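Local atomic coordinates of histidine triad protein (Plasmodium falciparum 3D7, PDB entry 5CS2), a protein that probably hydrolyses diadenosine triphosphate to AMP and ADP as an FHIT-like histidine triad enzyme, and is bound by the natural product cyclomarin A. Residues N189-K192 and S193-E197. Residues are numbered along the deposited sequence; the frame is centred on the assembly and turned at random.
Sequences NLIK and SYINE
The carbonyl of Asn189 is the flat group with a donor on each face: the backbone N of Ser193 reaches it from one side of its plane and the hydroxyl OG from the other. The main-chain bond, Ser193 N to Asn189 O, measures 2.8 Å, while OG gives its proton to the same oxygen at 2.7 Å and stands well above the plane, 40° out of it. OG gets there because chi1 of -63° sets it beside its own backbone N, back toward the preceding turn. The side-chain amide of Asn189 stays at the margin, its OD1 3.6 Å from Ser193 OG. One turn on, Lys192 O sits against the face of the Asn196 side-chain amide, almost directly over CG at 3.3 Å; the hydrogen bond to this oxygen comes from the backbone N of Asn196, 3.0 Å away. On the buried side, Ile191 and Ile195 run alongside each other, Ile191 CG2 meeting Ile195 CD1 at 3.8 Å. Behind them Ile195 N binds Ile191 O almost straight, with an N-H...O angle of 168°. Ile191 packs on Met85, Met89 and Leu92 of helix 72-93, and Ile195 on Trp14; Tyr194 also touches Leu92, its OH bonding weakly to Asn91. This is regular alpha-helical i to i+4 pairing in an amphipathic helix: in this HIT fold, helix 181-199 sets Ile191 and Tyr194 against helix 72-93 and Ile195 against the loop at Trp14, while Asn189 and Ser193, with the doubly gripped carbonyl, lie on the exposed side.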
loop_
_atom_site.group_PDB
_atom_site.type_symbol
_atom_site.label_atom_id
_atom_site.label_comp_id
_atom_site.label_asym_id
_atom_site.label_seq_id
_atom_site.Cartn_x
_atom_site.Cartn_y
_atom_site.Cartn_z
ATOM N N ASN A 189 -11.608 17.682 -11.488
ATOM C CA ASN A 189 -12.978 17.669 -12.000
ATOM C C ASN A 189 -13.229 16.475 -12.909
ATOM O O ASN A 189 -14.264 15.838 -12.791
ATOM C CB ASN A 189 -13.316 19.001 -12.682
ATOM C CG ASN A 189 -14.794 19.215 -12.857
ATOM O OD1 ASN A 189 -15.329 19.118 -13.963
ATOM N ND2 ASN A 189 -15.494 19.472 -11.764
ATOM N N LEU A 190 -12.261 16.144 -13.752
ATOM C CA LEU A 190 -12.338 14.994 -14.651
ATOM C C LEU A 190 -12.488 13.696 -13.825
ATOM O O LEU A 190 -13.350 12.858 -14.126
ATOM C CB LEU A 190 -11.080 14.948 -15.525
ATOM C CG LEU A 190 -10.931 13.733 -16.444
ATOM C CD1 LEU A 190 -11.610 13.979 -17.805
ATOM C CD2 LEU A 190 -9.452 13.383 -16.646
ATOM N N ILE A 191 -11.702 13.578 -12.731
ATOM C CA ILE A 191 -11.767 12.391 -11.872
ATOM C C ILE A 191 -13.062 12.295 -11.146
ATOM O O ILE A 191 -13.719 11.270 -11.218
ATOM C CB ILE A 191 -10.551 12.322 -10.918
ATOM C CG1 ILE A 191 -9.240 12.273 -11.730
ATOM C CG2 ILE A 191 -10.707 11.143 -9.960
ATOM C CD1 ILE A 191 -7.977 12.522 -10.924
ATOM N N LYS A 192 -13.483 13.392 -10.479
ATOM C CA LYS A 192 -14.733 13.470 -9.744
ATOM C C LYS A 192 -15.923 13.174 -10.673
ATOM O O LYS A 192 -16.815 12.426 -10.287
ATOM C CB LYS A 192 -14.897 14.916 -9.230
ATOM C CG LYS A 192 -15.047 15.101 -7.758
ATOM C CD LYS A 192 -15.359 16.573 -7.422
ATOM C CE LYS A 192 -14.595 17.590 -8.273
ATOM N NZ LYS A 192 -14.972 19.005 -7.951
ATOM N N SER A 193 -15.923 13.753 -11.893
ATOM C CA SER A 193 -17.007 13.576 -12.874
ATOM C C SER A 193 -17.176 12.122 -13.272
ATOM O O SER A 193 -18.306 11.631 -13.315
ATOM C CB SER A 193 -16.785 14.430 -14.114
ATOM O OG SER A 193 -16.807 15.802 -13.759
ATOM N N TYR A 194 -16.045 11.427 -13.479
ATOM C CA TYR A 194 -16.029 10.011 -13.827
ATOM C C TYR A 194 -16.555 9.150 -12.698
ATOM O O TYR A 194 -17.383 8.290 -12.945
ATOM C CB TYR A 194 -14.649 9.580 -14.296
ATOM C CG TYR A 194 -14.633 8.172 -14.841
ATOM C CD1 TYR A 194 -15.036 7.906 -16.149
ATOM C CD2 TYR A 194 -14.259 7.096 -14.036
ATOM C CE1 TYR A 194 -15.075 6.599 -16.641
ATOM C CE2 TYR A 194 -14.278 5.787 -14.522
ATOM C CZ TYR A 194 -14.695 5.544 -15.822
ATOM O OH TYR A 194 -14.703 4.257 -16.290
ATOM N N ILE A 195 -16.106 9.387 -11.432
ATOM C CA ILE A 195 -16.609 8.647 -10.297
ATOM C C ILE A 195 -18.133 8.795 -10.231
ATOM O O ILE A 195 -18.841 7.798 -10.133
ATOM C CB ILE A 195 -15.880 9.063 -8.969
ATOM C CG1 ILE A 195 -14.379 8.741 -9.054
ATOM C CG2 ILE A 195 -16.532 8.410 -7.762
ATOM C CD1 ILE A 195 -13.438 9.425 -7.925
ATOM N N ASN A 196 -18.634 10.046 -10.323
ATOM C CA ASN A 196 -20.065 10.347 -10.267
ATOM C C ASN A 196 -20.871 9.623 -11.350
ATOM O O ASN A 196 -21.912 9.026 -11.055
ATOM C CB ASN A 196 -20.265 11.854 -10.356
ATOM C CG ASN A 196 -19.846 12.578 -9.100
ATOM O OD1 ASN A 196 -19.692 11.975 -8.035
ATOM N ND2 ASN A 196 -19.701 13.891 -9.192
ATOM N N GLU A 197 -20.372 9.642 -12.561
ATOM C CA GLU A 197 -21.033 9.024 -13.720
ATOM C C GLU A 197 -21.203 7.500 -13.553
ATOM O O GLU A 197 -22.289 6.966 -13.801
ATOM C CB GLU A 197 -20.239 9.366 -14.995
ATOM C CG GLU A 197 -20.834 8.811 -16.280
ATOM C CD GLU A 197 -20.133 9.234 -17.558
ATOM O OE1 GLU A 197 -19.112 8.604 -17.918
ATOM O OE2 GLU A 197 -20.627 10.176 -18.219
#